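Local coordinates for protein FI20010p1 (Drosophila melanogaster, PDB 7CFB) that probably takes part in piRNA amplification and gene silencing through an extended Tudor domain that is captured here without a ligand, at residues Y123-I128 and E132-D137; P93-I98 and N115-G120; D74-V79 and I109-I114; K78-Q83 and N222-S227. One frame throughout, in Å; residues are numbered along the deposited sequence.

Contact 1: Y123-I128 and E132-D137; sequences YDAYLI and EHIHFD
Tyr123 to Leu127 and Glu132 to Phe136 form a beta hairpin of the Tudor domain, the last two strands at one edge of an antiparallel sheet. Tyr123 faces Phe136 in a hydrogen-bonded pair: the Phe136 N-H runs almost straight (177°) to Tyr123 O at 2.8 Å, and Tyr123 N gives its hydrogen back to Phe136 O in a more bent bond. Ala125 and Ile134 exchange a second pair of backbone bonds, and Leu127 N closes the ladder on Glu132 O at 2.8 Å.

Between these rungs, Tyr126 and His133 form a non-hydrogen-bonded pair whose rings make an offset stack, centroids 4.5 Å apart and planes 24° from parallel. CD1 of Tyr126 lies over one face of the imidazole, 3.3 Å from His133 CE1. Tyr126 reaches there because its CG is anti to the backbone N (chi1 -179°), which brings the ring end nearer to strand 132-136. Flat rings suit this pair, since they can overlap in part.

On the opposite face, the small methyl of Ala125 lets larger neighbours close in: its CB meets Ile134 CD1 at 4.0 Å and Phe136 CB at 3.9 Å, while Leu127 CD2 rests against Ile134 CG1. Asp124, on the Tyr126 face, is held by a salt bridge to Arg30 and a hydrogen bond from Asn115 ND2; a water gives a weak bond to Asp124 OD1 and also hydrogen-bonds to His135 ND1.

Strand 123-127 pairs on its other side with strand 108-117, whose Ile112 and Ile114 meet Leu127 and Tyr123, while Tyr34 of helix 30-36 touches Tyr126.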
loop_
_atom_site.group_PDB
_atom_site.type_symbol
_atom_site.label_atom_id
_atom_site.label_comp_id
_atom_site.label_asym_id
_atom_site.label_seq_id
_atom_site.Cartn_x
_atom_site.Cartn_y
_atom_site.Cartn_z
ATOM N N TYR A 123 16.970 -1.598 1.713
ATOM C CA TYR A 123 16.074 -1.323 2.827
ATOM C C TYR A 123 14.833 -2.193 2.714
ATOM O O TYR A 123 14.504 -2.708 1.644
ATOM C CB TYR A 123 15.664 0.157 2.868
ATOM C CG TYR A 123 16.818 1.122 2.734
ATOM C CD1 TYR A 123 17.276 1.520 1.483
ATOM C CD2 TYR A 123 17.455 1.630 3.858
ATOM C CE1 TYR A 123 18.338 2.394 1.357
ATOM C CE2 TYR A 123 18.515 2.508 3.742
ATOM C CZ TYR A 123 18.951 2.888 2.489
ATOM O OH TYR A 123 20.008 3.761 2.368
ATOM N N ASP A 124 14.146 -2.346 3.841
ATOM C CA ASP A 124 12.807 -2.917 3.874
ATOM C C ASP A 124 11.805 -1.772 3.839
ATOM O O ASP A 124 11.917 -0.821 4.621
ATOM C CB ASP A 124 12.608 -3.772 5.128
ATOM C CG ASP A 124 11.384 -4.661 5.039
ATOM O OD1 ASP A 124 11.011 -5.053 3.913
ATOM O OD2 ASP A 124 10.799 -4.972 6.098
ATOM N N ALA A 125 10.859 -1.865 2.925
ATOM C CA ALA A 125 9.898 -0.772 2.717
ATOM C C ALA A 125 8.471 -1.297 2.704
ATOM O O ALA A 125 8.268 -2.431 2.371
ATOM C CB ALA A 125 10.227 -0.074 1.431
ATOM N N TYR A 126 7.534 -0.435 3.046
ATOM C CA TYR A 126 6.108 -0.802 3.077
ATOM C C TYR A 126 5.290 0.109 2.161
ATOM O O TYR A 126 5.354 1.282 2.269
ATOM C CB TYR A 126 5.619 -0.757 4.520
ATOM C CG TYR A 126 4.180 -1.129 4.734
ATOM C CD1 TYR A 126 3.678 -2.307 4.236
ATOM C CD2 TYR A 126 3.324 -0.308 5.425
ATOM C CE1 TYR A 126 2.372 -2.681 4.436
ATOM C CE2 TYR A 126 2.003 -0.651 5.611
ATOM C CZ TYR A 126 1.524 -1.845 5.121
ATOM O OH TYR A 126 0.244 -2.225 5.291
ATOM N N LEU A 127 4.504 -0.500 1.304
ATOM C CA LEU A 127 3.592 0.243 0.414
ATOM C C LEU A 127 2.293 0.378 1.202
ATOM O O LEU A 127 1.491 -0.509 1.174
ATOM C CB LEU A 127 3.441 -0.537 -0.890
ATOM C CG LEU A 127 4.735 -0.830 -1.633
ATOM C CD1 LEU A 127 4.461 -1.234 -3.048
ATOM C CD2 LEU A 127 5.642 0.367 -1.628
ATOM N N ILE A 128 2.131 1.527 1.838
ATOM C CA ILE A 128 1.039 1.794 2.814
ATOM C C ILE A 128 -0.343 1.642 2.186
ATOM O O ILE A 128 -1.234 1.280 2.890
ATOM C CB ILE A 128 1.250 3.117 3.575
ATOM C CG1 ILE A 128 1.000 4.350 2.714
ATOM C CG2 ILE A 128 2.608 3.152 4.239
ATOM C CD1 ILE A 128 1.082 5.640 3.447
ATOM N N GLU A 132 1.716 -4.003 1.023
ATOM C CA GLU A 132 2.792 -4.915 0.562
ATOM C C GLU A 132 4.151 -4.495 1.115
ATOM O O GLU A 132 4.442 -3.283 1.136
ATOM C CB GLU A 132 2.926 -4.840 -0.953
ATOM C CG GLU A 132 1.774 -5.473 -1.691
ATOM C CD GLU A 132 1.980 -5.338 -3.182
ATOM O OE1 GLU A 132 2.966 -4.691 -3.588
ATOM O OE2 GLU A 132 1.153 -5.882 -3.941
ATOM N N HIS A 133 4.940 -5.481 1.539
ATOM C CA HIS A 133 6.316 -5.199 2.000
ATOM C C HIS A 133 7.222 -5.540 0.831
ATOM O O HIS A 133 6.989 -6.535 0.220
ATOM C CB HIS A 133 6.662 -5.961 3.270
ATOM C CG HIS A 133 5.765 -5.639 4.405
ATOM N ND1 HIS A 133 6.044 -4.671 5.297
ATOM C CD2 HIS A 133 4.581 -6.152 4.768
ATOM C CE1 HIS A 133 5.091 -4.592 6.169
ATOM N NE2 HIS A 133 4.181 -5.471 5.862
ATOM N N ILE A 134 8.116 -4.643 0.466
ATOM C CA ILE A 134 9.026 -4.870 -0.681
ATOM C C ILE A 134 10.439 -4.453 -0.299
ATOM O O ILE A 134 10.593 -3.679 0.608
ATOM C CB ILE A 134 8.549 -4.082 -1.904
ATOM C CG1 ILE A 134 8.442 -2.595 -1.593
ATOM C CG2 ILE A 134 7.247 -4.635 -2.438
ATOM C CD1 ILE A 134 9.561 -1.818 -2.162
ATOM N N HIS A 135 11.416 -5.003 -0.986
ATOM C CA HIS A 135 12.817 -4.609 -0.768
ATOM C C HIS A 135 13.087 -3.350 -1.593
ATOM O O HIS A 135 12.672 -3.297 -2.722
ATOM C CB HIS A 135 13.757 -5.752 -1.112
ATOM C CG HIS A 135 15.164 -5.384 -0.845
ATOM N ND1 HIS A 135 15.649 -5.252 0.408
ATOM C CD2 HIS A 135 16.171 -5.079 -1.665
ATOM C CE1 HIS A 135 16.896 -4.903 0.350
ATOM N NE2 HIS A 135 17.230 -4.797 -0.892
ATOM N N PHE A 136 13.744 -2.372 -1.008
ATOM C CA PHE A 136 14.035 -1.109 -1.706
ATOM C C PHE A 136 15.548 -1.005 -1.853
ATOM O O PHE A 136 16.233 -0.788 -0.866
ATOM C CB PHE A 136 13.405 0.025 -0.903
ATOM C CG PHE A 136 13.490 1.411 -1.474
ATOM C CD1 PHE A 136 14.555 2.230 -1.184
ATOM C CD2 PHE A 136 12.460 1.927 -2.227
ATOM C CE1 PHE A 136 14.606 3.521 -1.676
ATOM C CE2 PHE A 136 12.518 3.212 -2.723
ATOM C CZ PHE A 136 13.590 4.007 -2.445
ATOM N N ASP A 137 16.012 -1.098 -3.087
ATOM C CA ASP A 137 17.450 -1.082 -3.435
ATOM C C ASP A 137 18.110 0.243 -3.089
ATOM O O ASP A 137 19.229 0.214 -2.711
ATOM C CB ASP A 137 17.663 -1.357 -4.907
ATOM C CG ASP A 137 17.519 -2.814 -5.210
ATOM O OD1 ASP A 137 17.749 -3.586 -4.320
ATOM O OD2 ASP A 137 17.174 -3.131 -6.305
HETATM O O HOH W 1 13.734 -6.375 2.483
#

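Contact 2: P93-I98 and N115-G120; sequences PDYGDI and NSSSAG
The phenol of Tyr95 reaches along the backbone of Asn115 to Ser117, its CD1, CE1 and OH running beside three successive residues. Tyr95 CD1 lies 3.9 Å from Asn115 C, CE1 comes within 3.7 Å of Ser116 C, and the hydroxyl oxygen OH ends 3.5 Å from Ser117 CB. No hydrogen bond joins the two segments, so the contact is van der Waals in kind, the ring meeting the backbone obliquely. A tyrosine suits the place because the length of its side chain lets OH reach as far as Ser117 CB. The direction is set by chi1 (-60°), which puts CG beside the backbone N and anti to the carbonyl carbon.

Tyr95 and Gly96 occupy the two central positions of a type II beta turn from Asp94 to Asp97, closed by Asp97 N bonding to Asp94 O at 2.9 Å. Gly96 has the positive phi (91°) of the third position in such a turn, where a CB would press on the preceding carbonyl oxygen. In strand 108-117, Asn115 and Ser116 together face Asp124 as a classic beta bulge. A smaller side chain such as alanine in place of Tyr95 would probably leave the peptides from Asn115 to Ser117 without their aromatic neighbour and open a gap beside the bulge.

Beyond this shell, the Asn115 ND2 is hydrogen-bonded to Asp124 OD2, fixing the amide on the neighbouring strand 123-127. The backbones of Tyr95 and Gly96 bond to Gly24 and Ile114 respectively, and Tyr123, Pro22 and Glu27 also touch the Tyr95 side chain.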
loop_
_atom_site.group_PDB
_atom_site.type_symbol
_atom_site.label_atom_id
_atom_site.label_comp_id
_atom_site.label_asym_id
_atom_site.label_seq_id
_atom_site.Cartn_x
_atom_site.Cartn_y
_atom_site.Cartn_z
ATOM N N PRO A 93 13.852 9.950 2.879
ATOM C CA PRO A 93 13.327 10.454 4.129
ATOM C C PRO A 93 13.597 9.511 5.309
ATOM O O PRO A 93 13.922 8.386 5.169
ATOM C CB PRO A 93 11.821 10.533 3.896
ATOM C CG PRO A 93 11.713 10.664 2.420
ATOM C CD PRO A 93 12.807 9.771 1.896
ATOM N N ASP A 94 13.353 9.987 6.512
ATOM C CA ASP A 94 13.615 9.151 7.706
ATOM C C ASP A 94 12.745 7.901 7.747
ATOM O O ASP A 94 11.654 7.870 7.194
ATOM C CB ASP A 94 13.283 9.881 8.998
ATOM C CG ASP A 94 14.171 11.068 9.279
ATOM O OD1 ASP A 94 15.179 11.189 8.637
ATOM O OD2 ASP A 94 13.813 11.838 10.136
ATOM N N TYR A 95 13.227 6.912 8.476
ATOM C CA TYR A 95 12.439 5.679 8.685
ATOM C C TYR A 95 11.102 6.069 9.310
ATOM O O TYR A 95 11.043 6.858 10.242
ATOM C CB TYR A 95 13.194 4.722 9.602
ATOM C CG TYR A 95 14.531 4.276 9.083
ATOM C CD1 TYR A 95 14.620 3.373 8.053
ATOM C CD2 TYR A 95 15.702 4.768 9.604
ATOM C CE1 TYR A 95 15.836 2.968 7.560
ATOM C CE2 TYR A 95 16.930 4.386 9.116
ATOM C CZ TYR A 95 16.994 3.481 8.088
ATOM O OH TYR A 95 18.179 3.074 7.601
ATOM N N GLY A 96 10.036 5.552 8.727
ATOM C CA GLY A 96 8.666 5.795 9.185
ATOM C C GLY A 96 8.027 6.995 8.522
ATOM O O GLY A 96 6.839 7.130 8.627
ATOM N N ASP A 97 8.807 7.813 7.837
ATOM C CA ASP A 97 8.258 9.002 7.149
ATOM C C ASP A 97 7.625 8.563 5.829
ATOM O O ASP A 97 8.116 7.654 5.229
ATOM C CB ASP A 97 9.254 10.156 7.115
ATOM C CG ASP A 97 9.376 10.895 8.440
ATOM O OD1 ASP A 97 8.693 10.535 9.375
ATOM O OD2 ASP A 97 10.157 11.815 8.524
ATOM N N ILE A 98 6.582 9.246 5.397
ATOM C CA ILE A 98 5.871 8.863 4.154
ATOM C C ILE A 98 6.330 9.685 2.942
ATOM O O ILE A 98 6.492 10.869 3.066
ATOM C CB ILE A 98 4.364 8.926 4.398
ATOM C CG1 ILE A 98 3.967 7.985 5.532
ATOM C CG2 ILE A 98 3.593 8.639 3.138
ATOM C CD1 ILE A 98 2.659 8.334 6.115
ATOM N N ASN A 115 11.012 1.155 6.519
ATOM C CA ASN A 115 10.893 0.699 7.919
ATOM C C ASN A 115 12.248 0.286 8.504
ATOM O O ASN A 115 12.408 0.437 9.665
ATOM C CB ASN A 115 9.732 -0.276 8.109
ATOM C CG ASN A 115 9.836 -1.527 7.277
ATOM O OD1 ASN A 115 9.360 -1.586 6.166
ATOM N ND2 ASN A 115 10.451 -2.543 7.830
ATOM N N SER A 116 13.176 -0.199 7.696
ATOM C CA SER A 116 14.479 -0.649 8.236
ATOM C C SER A 116 15.548 -0.717 7.151
ATOM O O SER A 116 15.214 -0.764 5.998
ATOM C CB SER A 116 14.361 -1.982 8.929
ATOM O OG SER A 116 14.207 -3.034 8.016
ATOM N N SER A 117 16.791 -0.757 7.601
ATOM C CA SER A 117 17.998 -0.940 6.770
ATOM C C SER A 117 18.217 -2.437 6.562
ATOM O O SER A 117 18.042 -3.185 7.492
ATOM C CB SER A 117 19.169 -0.325 7.447
ATOM O OG SER A 117 20.280 -0.300 6.594
ATOM N N SER A 118 18.583 -2.834 5.358
ATOM C CA SER A 118 18.837 -4.249 5.050
ATOM C C SER A 118 20.340 -4.514 5.184
ATOM O O SER A 118 21.118 -3.740 4.671
ATOM C CB SER A 118 18.342 -4.577 3.696
ATOM O OG SER A 118 16.946 -4.639 3.663
ATOM N N ALA A 119 20.688 -5.608 5.845
ATOM C CA ALA A 119 22.080 -6.019 6.095
ATOM C C ALA A 119 22.826 -6.232 4.782
ATOM O O ALA A 119 23.927 -5.803 4.676
ATOM C CB ALA A 119 22.056 -7.299 6.873
ATOM N N GLY A 120 22.186 -6.820 3.793
ATOM C CA GLY A 120 22.885 -7.097 2.534
ATOM C C GLY A 120 22.867 -5.908 1.605
ATOM O O GLY A 120 23.269 -6.052 0.497
#

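Contact 3: D74-V79 and I109-I114; sequences DRIKKV and ITRITI
The guanidinium of Arg111, gripped by the carboxylate of Asp129 at NE and by the carbonyl oxygens of Leu152 at NH1 and Pro153 at NH2, is covered over one face by Ile76. Ile76 CD1 sits off-centre toward the rim, 3.5 Å from Arg111 NH2 and 3.6 Å from Arg111 CZ. A bend at chi3 (-65°) turns the end of the arginine chain, and the isoleucine meets it at about a right angle. A branched aliphatic residue suits the helix here, as it lies over one face of the guanidinium without competing for its hydrogens.

Three residues on, Val79 CG1 packs on Ile109 CG2 at 3.6 Å, joining helix 74-80 to strand 108-117. A water donates to both Ile76 O and Ile109 O, each at 3.0 Å, and so bridges the two backbones beside the apolar contact. With an alanine at Ile76, the guanidinium face would probably lose its methyl cover, and a gap would open between helix and strand.

The chemistry thus divides the work: oxygens bind the N-H groups of Arg111 while a methyl packs on one face, and the nearby carboxylate of Asp129 probably offsets the charge buried in this interior.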
loop_
_atom_site.group_PDB
_atom_site.type_symbol
_atom_site.label_atom_id
_atom_site.label_comp_id
_atom_site.label_asym_id
_atom_site.label_seq_id
_atom_site.Cartn_x
_atom_site.Cartn_y
_atom_site.Cartn_z
ATOM N N ASP A 74 -8.863 10.967 -2.731
ATOM C CA ASP A 74 -8.731 11.424 -4.134
ATOM C C ASP A 74 -7.323 11.942 -4.440
ATOM O O ASP A 74 -6.835 11.605 -5.491
ATOM C CB ASP A 74 -9.790 12.468 -4.477
ATOM C CG ASP A 74 -9.848 12.804 -5.951
ATOM O OD1 ASP A 74 -10.421 12.028 -6.686
ATOM O OD2 ASP A 74 -9.270 13.819 -6.342
ATOM N N ARG A 75 -6.686 12.656 -3.533
ATOM C CA ARG A 75 -5.329 13.182 -3.819
ATOM C C ARG A 75 -4.337 12.033 -4.041
ATOM O O ARG A 75 -3.467 12.202 -4.863
ATOM C CB ARG A 75 -4.892 14.182 -2.762
ATOM C CG ARG A 75 -5.746 15.436 -2.740
ATOM C CD ARG A 75 -5.158 16.552 -3.561
ATOM N NE ARG A 75 -4.021 17.160 -2.937
ATOM C CZ ARG A 75 -3.218 17.981 -3.557
ATOM N NH1 ARG A 75 -3.435 18.247 -4.823
ATOM N NH2 ARG A 75 -2.208 18.528 -2.930
ATOM N N ILE A 76 -4.456 10.946 -3.280
ATOM C CA ILE A 76 -3.561 9.773 -3.455
ATOM C C ILE A 76 -3.819 9.199 -4.841
ATOM O O ILE A 76 -2.878 8.922 -5.525
ATOM C CB ILE A 76 -3.795 8.712 -2.373
ATOM C CG1 ILE A 76 -3.635 9.272 -0.961
ATOM C CG2 ILE A 76 -2.924 7.499 -2.630
ATOM C CD1 ILE A 76 -4.322 8.452 0.085
ATOM N N LYS A 77 -5.081 9.114 -5.234
ATOM C CA LYS A 77 -5.443 8.570 -6.561
ATOM C C LYS A 77 -4.813 9.434 -7.656
ATOM O O LYS A 77 -4.285 8.891 -8.578
ATOM C CB LYS A 77 -6.960 8.524 -6.696
ATOM C CG LYS A 77 -7.688 7.688 -5.660
ATOM C CD LYS A 77 -9.117 7.453 -6.030
ATOM C CE LYS A 77 -10.099 7.677 -4.904
ATOM N NZ LYS A 77 -11.400 7.037 -5.173
ATOM N N LYS A 78 -4.847 10.751 -7.496
ATOM C CA LYS A 78 -4.261 11.679 -8.487
ATOM C C LYS A 78 -2.753 11.456 -8.589
ATOM O O LYS A 78 -2.252 11.501 -9.677
ATOM C CB LYS A 78 -4.576 13.125 -8.126
ATOM C CG LYS A 78 -5.940 13.631 -8.536
ATOM C CD LYS A 78 -6.037 15.118 -8.312
ATOM C CE LYS A 78 -7.443 15.670 -8.253
ATOM N NZ LYS A 78 -8.368 14.964 -9.164
ATOM N N VAL A 79 -2.064 11.271 -7.474
ATOM C CA VAL A 79 -0.601 10.991 -7.505
ATOM C C VAL A 79 -0.358 9.645 -8.189
ATOM O O VAL A 79 0.519 9.551 -8.998
ATOM C CB VAL A 79 -0.004 10.973 -6.095
ATOM C CG1 VAL A 79 1.351 10.290 -6.063
ATOM C CG2 VAL A 79 0.079 12.362 -5.519
ATOM N N ILE A 109 2.615 5.928 -9.377
ATOM C CA ILE A 109 3.407 6.418 -8.224
ATOM C C ILE A 109 2.625 6.100 -6.950
ATOM O O ILE A 109 1.516 6.578 -6.802
ATOM C CB ILE A 109 3.719 7.904 -8.385
ATOM C CG1 ILE A 109 4.622 8.158 -9.590
ATOM C CG2 ILE A 109 4.287 8.471 -7.114
ATOM C CD1 ILE A 109 4.950 9.599 -9.786
ATOM N N THR A 110 3.251 5.372 -6.040
ATOM C CA THR A 110 2.548 4.923 -4.820
ATOM C C THR A 110 3.252 5.402 -3.551
ATOM O O THR A 110 4.435 5.592 -3.598
ATOM C CB THR A 110 2.416 3.406 -4.854
ATOM O OG1 THR A 110 1.401 2.984 -3.955
ATOM C CG2 THR A 110 3.716 2.703 -4.562
ATOM N N ARG A 111 2.493 5.532 -2.467
ATOM C CA ARG A 111 3.001 5.985 -1.148
ATOM C C ARG A 111 3.815 4.859 -0.524
ATOM O O ARG A 111 3.429 3.739 -0.647
ATOM C CB ARG A 111 1.889 6.537 -0.256
ATOM C CG ARG A 111 1.098 7.671 -0.876
ATOM C CD ARG A 111 0.358 8.480 0.152
ATOM N NE ARG A 111 -0.650 7.666 0.778
ATOM C CZ ARG A 111 -1.218 7.920 1.925
ATOM N NH1 ARG A 111 -0.899 8.986 2.613
ATOM N NH2 ARG A 111 -2.101 7.087 2.394
ATOM N N ILE A 112 4.901 5.218 0.115
ATOM C CA ILE A 112 5.865 4.244 0.663
ATOM C C ILE A 112 6.488 4.806 1.932
ATOM O O ILE A 112 6.538 6.000 2.075
ATOM C CB ILE A 112 6.940 3.991 -0.413
ATOM C CG1 ILE A 112 7.886 2.834 -0.087
ATOM C CG2 ILE A 112 7.666 5.267 -0.785
ATOM C CD1 ILE A 112 8.980 2.613 -1.066
ATOM N N THR A 113 6.933 3.922 2.797
ATOM C CA THR A 113 7.723 4.298 3.972
ATOM C C THR A 113 8.874 3.292 4.107
ATOM O O THR A 113 8.665 2.151 3.793
ATOM C CB THR A 113 6.848 4.395 5.216
ATOM O OG1 THR A 113 7.752 4.881 6.189
ATOM C CG2 THR A 113 6.256 3.073 5.636
ATOM N N ILE A 114 10.043 3.748 4.517
ATOM C CA ILE A 114 11.185 2.846 4.780
ATOM C C ILE A 114 11.099 2.440 6.250
ATOM O O ILE A 114 11.089 3.284 7.081
ATOM C CB ILE A 114 12.533 3.496 4.455
ATOM C CG1 ILE A 114 12.588 4.004 3.020
ATOM C CG2 ILE A 114 13.645 2.515 4.722
ATOM C CD1 ILE A 114 12.756 2.921 2.033
HETATM O O HOH W 2 -0.322 7.550 -4.642
#

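Contact 4: K78-Q83 and N222-S227; sequences KVLQRQ and NEIDES
Leu80 turns its CG anti to the backbone N (chi1 -163°), which brings its CD2 against Ile224 CG1, itself anti to the Ile224 carbonyl carbon; the two branches meet between helix 74-80 and helix 215-228. The first helix ends here in a Schellman motif: Gln83 N reaches back to Lys78 O at 2.9 Å, Arg82 N bonds to Val79 O, and Arg82 takes the positive phi (61°) of the C-prime position.

Leu80 is the last residue of that helix, and both of its methyls engage the partner helix. Leu80 CD2 touches Ile224 CG1 at 3.6 Å, while CD1 lies 3.9 Å from the terminal Ile224 CD1, the two side chains crossing at about a right angle. Both residues are buried, and branched aliphatic chains suit an interior that also takes in Met220 and Phe130 around the leucine.

Beside this apolar pair the chemistry becomes polar. The extended Glu223 lays its carboxylate against the hydrocarbon part of Gln81, OE2 standing 3.2 Å from Gln81 CG. The amide and carboxylate planes are turned 50° apart, and no hydrogen bond joins the two groups; the Gln81 amide instead gives a weak bond from NE2 to Lys77 O in the preceding helix. Glutamate suits the place because its long chain reaches from one helix to the other and brings an acceptor to the water beside the Gln81 carbonyl at the helix end. That water donates one hydrogen to Glu223 OE2 and the other to Gln81 O, at 2.8 Å in each case.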
loop_
_atom_site.group_PDB
_atom_site.type_symbol
_atom_site.label_atom_id
_atom_site.label_comp_id
_atom_site.label_asym_id
_atom_site.label_seq_id
_atom_site.Cartn_x
_atom_site.Cartn_y
_atom_site.Cartn_z
ATOM N N LYS A 78 -4.847 10.751 -7.496
ATOM C CA LYS A 78 -4.261 11.679 -8.487
ATOM C C LYS A 78 -2.753 11.456 -8.589
ATOM O O LYS A 78 -2.252 11.501 -9.677
ATOM C CB LYS A 78 -4.576 13.125 -8.126
ATOM C CG LYS A 78 -5.940 13.631 -8.536
ATOM C CD LYS A 78 -6.037 15.118 -8.312
ATOM C CE LYS A 78 -7.443 15.670 -8.253
ATOM N NZ LYS A 78 -8.368 14.964 -9.164
ATOM N N VAL A 79 -2.064 11.271 -7.474
ATOM C CA VAL A 79 -0.601 10.991 -7.505
ATOM C C VAL A 79 -0.358 9.645 -8.189
ATOM O O VAL A 79 0.519 9.551 -8.998
ATOM C CB VAL A 79 -0.004 10.973 -6.095
ATOM C CG1 VAL A 79 1.351 10.290 -6.063
ATOM C CG2 VAL A 79 0.079 12.362 -5.519
ATOM N N LEU A 80 -1.184 8.664 -7.878
ATOM C CA LEU A 80 -0.982 7.306 -8.410
ATOM C C LEU A 80 -1.074 7.293 -9.933
ATOM O O LEU A 80 -0.231 6.726 -10.536
ATOM C CB LEU A 80 -1.979 6.351 -7.766
ATOM C CG LEU A 80 -1.605 4.891 -7.921
ATOM C CD1 LEU A 80 -1.910 4.107 -6.667
ATOM C CD2 LEU A 80 -2.293 4.286 -9.120
ATOM N N GLN A 81 -1.995 8.051 -10.499
ATOM C CA GLN A 81 -2.228 8.087 -11.965
ATOM C C GLN A 81 -1.382 9.170 -12.651
ATOM O O GLN A 81 -1.687 9.516 -13.770
ATOM C CB GLN A 81 -3.719 8.154 -12.235
ATOM C CG GLN A 81 -4.423 6.879 -11.847
ATOM C CD GLN A 81 -5.912 7.043 -11.923
ATOM O OE1 GLN A 81 -6.553 6.539 -12.819
ATOM N NE2 GLN A 81 -6.468 7.766 -10.977
ATOM N N ARG A 82 -0.415 9.732 -11.935
ATOM C CA ARG A 82 0.544 10.736 -12.441
ATOM C C ARG A 82 -0.189 11.985 -12.922
ATOM O O ARG A 82 0.228 12.535 -13.895
ATOM C CB ARG A 82 1.456 10.111 -13.500
ATOM C CG ARG A 82 2.371 9.032 -12.954
ATOM C CD ARG A 82 3.683 8.879 -13.676
ATOM N NE ARG A 82 4.614 9.912 -13.311
ATOM C CZ ARG A 82 5.797 10.079 -13.861
ATOM N NH1 ARG A 82 6.206 9.263 -14.804
ATOM N NH2 ARG A 82 6.581 11.046 -13.444
ATOM N N GLN A 83 -1.250 12.375 -12.228
ATOM C CA GLN A 83 -2.041 13.575 -12.555
ATOM C C GLN A 83 -1.516 14.774 -11.765
ATOM O O GLN A 83 -2.060 15.827 -11.947
ATOM C CB GLN A 83 -3.529 13.312 -12.327
ATOM C CG GLN A 83 -4.104 12.249 -13.240
ATOM C CD GLN A 83 -5.507 11.848 -12.867
ATOM O OE1 GLN A 83 -6.053 12.273 -11.872
ATOM N NE2 GLN A 83 -6.100 10.985 -13.659
ATOM N N ASN A 222 -7.338 -0.816 -12.668
ATOM C CA ASN A 222 -6.639 -1.454 -13.807
ATOM C C ASN A 222 -5.186 -0.980 -13.827
ATOM O O ASN A 222 -4.334 -1.788 -14.032
ATOM C CB ASN A 222 -7.337 -1.151 -15.126
ATOM C CG ASN A 222 -8.671 -1.854 -15.252
ATOM O OD1 ASN A 222 -8.896 -2.874 -14.615
ATOM N ND2 ASN A 222 -9.555 -1.322 -16.075
ATOM N N GLU A 223 -4.935 0.298 -13.600
ATOM C CA GLU A 223 -3.555 0.839 -13.591
ATOM C C GLU A 223 -2.771 0.204 -12.433
ATOM O O GLU A 223 -1.589 -0.063 -12.592
ATOM C CB GLU A 223 -3.592 2.365 -13.537
ATOM C CG GLU A 223 -3.147 3.049 -14.821
ATOM C CD GLU A 223 -2.701 4.498 -14.682
ATOM O OE1 GLU A 223 -1.499 4.777 -14.747
ATOM O OE2 GLU A 223 -3.558 5.341 -14.510
ATOM N N ILE A 224 -3.414 0.030 -11.284
ATOM C CA ILE A 224 -2.728 -0.590 -10.122
ATOM C C ILE A 224 -2.410 -2.048 -10.437
ATOM O O ILE A 224 -1.303 -2.466 -10.188
ATOM C CB ILE A 224 -3.535 -0.442 -8.816
ATOM C CG1 ILE A 224 -3.712 1.025 -8.436
ATOM C CG2 ILE A 224 -2.865 -1.221 -7.705
ATOM C CD1 ILE A 224 -4.458 1.257 -7.164
ATOM N N ASP A 225 -3.358 -2.743 -11.039
ATOM C CA ASP A 225 -3.208 -4.193 -11.302
ATOM C C ASP A 225 -2.025 -4.459 -12.228
ATOM O O ASP A 225 -1.376 -5.451 -12.020
ATOM C CB ASP A 225 -4.535 -4.848 -11.662
ATOM C CG ASP A 225 -4.505 -6.351 -11.529
ATOM O OD1 ASP A 225 -4.255 -6.829 -10.445
ATOM O OD2 ASP A 225 -4.713 -7.006 -12.516
ATOM N N GLU A 226 -1.782 -3.611 -13.215
ATOM C CA GLU A 226 -0.615 -3.836 -14.104
ATOM C C GLU A 226 0.688 -3.757 -13.307
ATOM O O GLU A 226 1.551 -4.554 -13.571
ATOM C CB GLU A 226 -0.717 -2.944 -15.333
ATOM C CG GLU A 226 -2.089 -3.069 -15.948
ATOM C CD GLU A 226 -2.143 -3.049 -17.452
ATOM O OE1 GLU A 226 -2.655 -2.064 -18.002
ATOM O OE2 GLU A 226 -1.660 -4.009 -18.058
ATOM N N SER A 227 0.802 -2.826 -12.370
ATOM C CA SER A 227 1.995 -2.741 -11.498
ATOM C C SER A 227 2.101 -4.001 -10.634
ATOM O O SER A 227 3.161 -4.557 -10.581
ATOM C CB SER A 227 1.879 -1.563 -10.604
ATOM O OG SER A 227 3.041 -1.390 -9.847
HETATM O O HOH W 3 -2.683 7.750 -15.750
#

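How the contacts relate
Contacts 2 and 3 both use strand 108-117, while strand 123-127 of contact 1 pairs alongside it in the same antiparallel sheet. Contacts 1 and 2 have centres about 9 Å apart and touch through the bulge; contacts 3 and 4 are equally close and share Lys78 and Val79 on helix 74-80. Contacts 2 and 4 lie farthest apart, centres about 24 Å. Along the chain, contacts 2 and 3 interleave and both close before contact 1 opens. Contact 4, with 138 residues between its segments, encloses contacts 1 and 2, bringing the late helix 215-228 against helix 74-80.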